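Putative adhesin (Bacteroides fragilis NCTC 9343, PDB 3PET) is of unknown function but is probably a surface lipoprotein with a role in cell adhesion. Local coordinates at residues 36-49 with 78-90. Sequence-based numbering, arbitrary orientation. Where two conformers were deposited one is given.
Sequences QSTDGKTDLQIYGP and FKKMKITITSPTL
L44 and I85 run alongside each other in the same direction from neighbouring strands, with L44 CD1 3.7 Å from I85 CG1; the same methyl also reaches CG2 of I83. Two residues along, I46 and I83 repeat the arrangement through their CG1 atoms. With I46 CG1 beside the backbone N (chi1 -58°), CG2 is the branch turned to the selenomethionine M81, whose twice-bent chain brings CE to 3.6 Å from it. The SE of M81 packs over the CA of G48 and against CD of P49, just where the chain turns its corner; I52 and V53 of helix 50-53 also touch M81.

Strands 43-47 and 82-87 run antiparallel, tied by paired backbone bonds at D43/T86, Q45/T84 and Y47/K82. The fold is a right-handed beta-helix, and this antiparallel pair stands near its N-terminal end, before the regular parallel coils: strand 82-87 pairs in parallel with 31-36, while 43-47 is flanked by strand 11-16.

D43, T86, Q45, T84, Y47 and K82 point to the other face. There T86 CG2 touches D43 CB at 3.7 Å, and the Y47 ring presents its CD2 edge to K80 O, 3.3 Å away and near the ring plane.

Ahead of strand 43-47, the turn from S37 to T42 lies against P88. T42 OG1 meets P88 CD at 3.4 Å, the T42 side chain roughly perpendicular to that of P88. Q36, extended with CG anti to its N (chi1 176°), sends NE2 to P88 O at 3.0 Å, while its OE1 takes the backbone N-H of T108.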
loop_
_atom_site.group_PDB
_atom_site.type_symbol
_atom_site.label_atom_id
_atom_site.label_comp_id
_atom_site.label_asym_id
_atom_site.label_seq_id
_atom_site.Cartn_x
_atom_site.Cartn_y
_atom_site.Cartn_z
ATOM N N GLN A 36 -10.727 -26.297 -0.535
ATOM C CA GLN A 36 -10.024 -27.489 -0.097
ATOM C C GLN A 36 -10.934 -28.665 -0.443
ATOM O O GLN A 36 -12.060 -28.718 0.054
ATOM C CB GLN A 36 -9.683 -27.418 1.391
ATOM C CG GLN A 36 -9.014 -28.702 1.908
ATOM C CD GLN A 36 -8.546 -28.570 3.330
ATOM O OE1 GLN A 36 -9.209 -27.959 4.175
ATOM N NE2 GLN A 36 -7.414 -29.194 3.629
ATOM N N SER A 37 -10.472 -29.573 -1.316
ATOM C CA SER A 37 -11.303 -30.714 -1.732
ATOM C C SER A 37 -11.511 -31.693 -0.586
ATOM O O SER A 37 -10.656 -31.825 0.302
ATOM C CB SER A 37 -10.723 -31.435 -2.946
ATOM O OG SER A 37 -9.476 -32.048 -2.671
ATOM N N THR A 38 -12.678 -32.347 -0.591
ATOM C CA THR A 38 -13.042 -33.327 0.439
ATOM C C THR A 38 -13.149 -34.708 -0.219
ATOM O O THR A 38 -13.503 -35.654 0.454
ATOM C CB THR A 38 -14.347 -32.919 1.159
ATOM O OG1 THR A 38 -15.376 -32.796 0.188
ATOM C CG2 THR A 38 -14.208 -31.628 1.942
ATOM N N ASP A 39 -12.872 -34.815 -1.529
ATOM C CA ASP A 39 -12.954 -36.087 -2.275
ATOM C C ASP A 39 -11.584 -36.474 -2.924
ATOM O O ASP A 39 -11.557 -37.244 -3.882
ATOM C CB ASP A 39 -14.058 -36.008 -3.366
ATOM C CG ASP A 39 -13.917 -34.864 -4.353
ATOM O OD1 ASP A 39 -12.852 -34.213 -4.367
ATOM O OD2 ASP A 39 -14.855 -34.650 -5.144
ATOM N N GLY A 40 -10.496 -35.924 -2.392
ATOM C CA GLY A 40 -9.122 -36.163 -2.835
ATOM C C GLY A 40 -8.744 -35.637 -4.211
ATOM O O GLY A 40 -7.705 -36.015 -4.753
ATOM N N LYS A 41 -9.555 -34.747 -4.779
ATOM C CA LYS A 41 -9.319 -34.249 -6.132
ATOM C C LYS A 41 -8.520 -32.947 -6.215
ATOM O O LYS A 41 -8.603 -32.102 -5.329
ATOM C CB LYS A 41 -10.660 -34.063 -6.845
ATOM C CG LYS A 41 -11.277 -35.410 -7.230
ATOM C CD LYS A 41 -12.497 -35.279 -8.119
ATOM C CE LYS A 41 -13.142 -36.617 -8.428
ATOM N NZ LYS A 41 -12.164 -37.668 -8.838
ATOM N N THR A 42 -7.744 -32.802 -7.295
ATOM C CA THR A 42 -6.991 -31.592 -7.637
ATOM C C THR A 42 -7.571 -31.071 -8.949
ATOM O O THR A 42 -7.760 -31.847 -9.876
ATOM C CB THR A 42 -5.469 -31.831 -7.694
ATOM O OG1 THR A 42 -5.047 -32.213 -6.396
ATOM C CG2 THR A 42 -4.695 -30.590 -8.109
ATOM N N ASP A 43 -7.900 -29.777 -9.015
ATOM C CA ASP A 43 -8.471 -29.236 -10.237
ATOM C C ASP A 43 -8.213 -27.738 -10.364
ATOM O O ASP A 43 -8.042 -27.028 -9.372
ATOM C CB ASP A 43 -9.992 -29.532 -10.312
ATOM C CG ASP A 43 -10.578 -29.288 -11.698
ATOM O OD1 ASP A 43 -9.981 -29.785 -12.703
ATOM O OD2 ASP A 43 -11.552 -28.507 -11.797
ATOM N N LEU A 44 -8.134 -27.286 -11.616
ATOM C CA LEU A 44 -7.966 -25.895 -11.970
ATOM C C LEU A 44 -8.898 -25.577 -13.097
ATOM O O LEU A 44 -8.853 -26.237 -14.147
ATOM C CB LEU A 44 -6.506 -25.559 -12.363
ATOM C CG LEU A 44 -6.285 -24.136 -12.917
ATOM C CD1 LEU A 44 -6.482 -23.055 -11.834
ATOM C CD2 LEU A 44 -4.943 -24.013 -13.569
ATOM N N GLN A 45 -9.767 -24.572 -12.872
ATOM C CA GLN A 45 -10.674 -24.079 -13.901
ATOM C C GLN A 45 -10.525 -22.603 -14.037
ATOM O O GLN A 45 -10.428 -21.886 -13.031
ATOM C CB GLN A 45 -12.145 -24.428 -13.630
ATOM C CG GLN A 45 -12.375 -25.912 -13.432
ATOM C CD GLN A 45 -13.818 -26.295 -13.396
ATOM O OE1 GLN A 45 -14.705 -25.524 -12.994
ATOM N NE2 GLN A 45 -14.071 -27.531 -13.789
ATOM N N ILE A 46 -10.507 -22.138 -15.284
ATOM C CA ILE A 46 -10.420 -20.707 -15.572
ATOM C C ILE A 46 -11.608 -20.349 -16.456
ATOM O O ILE A 46 -11.808 -20.942 -17.518
ATOM C CB ILE A 46 -9.054 -20.251 -16.142
ATOM C CG1 ILE A 46 -7.901 -20.631 -15.141
ATOM C CG2 ILE A 46 -9.072 -18.714 -16.382
ATOM C CD1 ILE A 46 -6.459 -20.465 -15.622
ATOM N N TYR A 47 -12.413 -19.404 -15.970
ATOM C CA TYR A 47 -13.606 -18.904 -16.640
ATOM C C TYR A 47 -13.376 -17.500 -17.169
ATOM O O TYR A 47 -12.821 -16.657 -16.471
ATOM C CB TYR A 47 -14.798 -18.910 -15.673
ATOM C CG TYR A 47 -16.063 -18.313 -16.257
ATOM C CD1 TYR A 47 -16.932 -19.085 -17.032
ATOM C CD2 TYR A 47 -16.370 -16.966 -16.075
ATOM C CE1 TYR A 47 -18.080 -18.533 -17.609
ATOM C CE2 TYR A 47 -17.522 -16.404 -16.646
ATOM C CZ TYR A 47 -18.380 -17.200 -17.401
ATOM O OH TYR A 47 -19.535 -16.696 -17.972
ATOM N N GLY A 48 -13.870 -17.227 -18.364
ATOM C CA GLY A 48 -13.798 -15.888 -18.928
ATOM C C GLY A 48 -13.875 -15.942 -20.427
ATOM O O GLY A 48 -14.092 -17.024 -20.991
ATOM N N PRO A 49 -13.674 -14.786 -21.104
ATOM C CA PRO A 49 -13.659 -14.788 -22.578
ATOM C C PRO A 49 -12.538 -15.710 -23.057
ATOM O O PRO A 49 -11.454 -15.686 -22.467
ATOM C CB PRO A 49 -13.396 -13.315 -22.933
ATOM C CG PRO A 49 -13.711 -12.554 -21.708
ATOM C CD PRO A 49 -13.391 -13.441 -20.561
ATOM N N PHE A 78 -10.147 -7.037 -18.443
ATOM C CA PHE A 78 -10.109 -8.400 -17.907
ATOM C C PHE A 78 -11.403 -8.744 -17.148
ATOM O O PHE A 78 -11.373 -9.494 -16.158
ATOM C CB PHE A 78 -8.886 -8.588 -16.986
ATOM C CG PHE A 78 -7.531 -8.458 -17.642
ATOM C CD1 PHE A 78 -6.895 -9.564 -18.189
ATOM C CD2 PHE A 78 -6.866 -7.237 -17.665
ATOM C CE1 PHE A 78 -5.620 -9.446 -18.767
ATOM C CE2 PHE A 78 -5.590 -7.124 -18.233
ATOM C CZ PHE A 78 -4.971 -8.229 -18.770
ATOM N N LYS A 79 -12.541 -8.204 -17.626
ATOM C CA LYS A 79 -13.866 -8.440 -17.026
ATOM C C LYS A 79 -14.332 -9.892 -17.228
ATOM O O LYS A 79 -14.175 -10.441 -18.330
ATOM C CB LYS A 79 -14.923 -7.482 -17.619
ATOM C CG LYS A 79 -14.772 -6.036 -17.162
ATOM C CD LYS A 79 -16.044 -5.220 -17.378
ATOM C CE LYS A 79 -15.967 -4.330 -18.598
ATOM N NZ LYS A 79 -16.344 -5.059 -19.834
ATOM N N LYS A 80 -14.938 -10.486 -16.173
ATOM C CA LYS A 80 -15.517 -11.849 -16.143
ATOM C C LYS A 80 -14.493 -12.946 -15.790
ATOM O O LYS A 80 -14.918 -14.079 -15.543
ATOM C CB LYS A 80 -16.255 -12.215 -17.457
ATOM C CG LYS A 80 -17.536 -11.403 -17.678
ATOM C CD LYS A 80 -17.967 -11.399 -19.137
ATOM C CE LYS A 80 -19.070 -10.402 -19.425
ATOM N NZ LYS A 80 -20.411 -10.888 -18.992
HETATM N N MSE A 81 -13.175 -12.611 -15.699
HETATM C CA MSE A 81 -12.109 -13.585 -15.381
HETATM C C MSE A 81 -12.278 -14.177 -13.971
HETATM O O MSE A 81 -12.311 -13.427 -12.994
HETATM C CB MSE A 81 -10.711 -12.951 -15.510
HETATM C CG MSE A 81 -10.306 -12.648 -16.951
HETATM SE SE MSE A 81 -10.341 -14.224 -18.141
HETATM C CE MSE A 81 -9.033 -15.263 -17.267
ATOM N N LYS A 82 -12.431 -15.504 -13.869
ATOM C CA LYS A 82 -12.558 -16.172 -12.565
ATOM C C LYS A 82 -11.693 -17.424 -12.575
ATOM O O LYS A 82 -11.825 -18.267 -13.477
ATOM C CB LYS A 82 -14.018 -16.506 -12.215
ATOM C CG LYS A 82 -14.180 -16.900 -10.757
ATOM C CD LYS A 82 -15.388 -17.777 -10.480
ATOM C CE LYS A 82 -16.663 -16.988 -10.351
ATOM N NZ LYS A 82 -17.818 -17.842 -9.967
ATOM N N ILE A 83 -10.790 -17.521 -11.597
ATOM C CA ILE A 83 -9.891 -18.662 -11.462
ATOM C C ILE A 83 -10.363 -19.489 -10.265
ATOM O O ILE A 83 -10.398 -18.983 -9.153
ATOM C CB ILE A 83 -8.407 -18.189 -11.334
ATOM C CG1 ILE A 83 -7.974 -17.384 -12.593
ATOM C CG2 ILE A 83 -7.464 -19.388 -11.071
ATOM C CD1 ILE A 83 -6.747 -16.412 -12.389
ATOM N N THR A 84 -10.734 -20.752 -10.496
ATOM C CA THR A 84 -11.236 -21.651 -9.469
ATOM C C THR A 84 -10.195 -22.741 -9.273
ATOM O O THR A 84 -9.840 -23.458 -10.216
ATOM C CB THR A 84 -12.631 -22.149 -9.869
ATOM O OG1 THR A 84 -13.501 -21.020 -9.825
ATOM C CG2 THR A 84 -13.174 -23.218 -8.925
ATOM N N ILE A 85 -9.677 -22.837 -8.038
ATOM C CA ILE A 85 -8.615 -23.788 -7.703
ATOM C C ILE A 85 -9.076 -24.727 -6.571
ATOM O O ILE A 85 -9.710 -24.287 -5.612
ATOM C CB ILE A 85 -7.317 -23.020 -7.299
ATOM C CG1 ILE A 85 -6.929 -21.920 -8.324
ATOM C CG2 ILE A 85 -6.139 -23.996 -7.056
ATOM C CD1 ILE A 85 -5.591 -21.110 -7.987
ATOM N N THR A 86 -8.762 -26.017 -6.693
ATOM C CA THR A 86 -9.070 -26.962 -5.630
ATOM C C THR A 86 -7.972 -27.997 -5.538
ATOM O O THR A 86 -7.436 -28.453 -6.549
ATOM C CB THR A 86 -10.500 -27.582 -5.693
ATOM O OG1 THR A 86 -10.676 -28.445 -4.558
ATOM C CG2 THR A 86 -10.785 -28.328 -6.950
ATOM N N SER A 87 -7.638 -28.349 -4.293
ATOM C CA SER A 87 -6.648 -29.367 -3.973
ATOM C C SER A 87 -6.946 -29.951 -2.579
ATOM O O SER A 87 -7.606 -29.279 -1.788
ATOM C CB SER A 87 -5.238 -28.783 -4.035
ATOM O OG SER A 87 -5.018 -27.882 -2.957
ATOM N N PRO A 88 -6.463 -31.175 -2.243
ATOM C CA PRO A 88 -6.714 -31.717 -0.893
ATOM C C PRO A 88 -6.015 -30.917 0.226
ATOM O O PRO A 88 -6.526 -30.870 1.347
ATOM C CB PRO A 88 -6.152 -33.142 -0.988
ATOM C CG PRO A 88 -6.215 -33.474 -2.463
ATOM C CD PRO A 88 -5.762 -32.171 -3.080
ATOM N N THR A 89 -4.834 -30.315 -0.060
ATOM C CA THR A 89 -4.074 -29.569 0.932
ATOM C C THR A 89 -3.565 -28.242 0.381
ATOM O O THR A 89 -3.368 -28.115 -0.829
ATOM C CB THR A 89 -2.867 -30.390 1.485
ATOM O OG1 THR A 89 -1.891 -30.569 0.457
ATOM C CG2 THR A 89 -3.267 -31.724 2.129
ATOM N N LEU A 90 -3.303 -27.272 1.283
ATOM C CA LEU A 90 -2.714 -25.990 0.918
ATOM C C LEU A 90 -1.849 -25.468 2.054
ATOM O O LEU A 90 -2.337 -25.319 3.183
ATOM C CB LEU A 90 -3.766 -24.943 0.516
ATOM C CG LEU A 90 -3.203 -23.685 -0.182
ATOM C CD1 LEU A 90 -2.713 -24.002 -1.600
ATOM C CD2 LEU A 90 -4.232 -22.590 -0.214
HETATM O O HOH W 1 -8.308 -32.633 2.350
HETATM O O HOH W 2 -11.293 -26.105 -9.668
HETATM O O HOH W 3 -13.507 -20.443 -12.727
#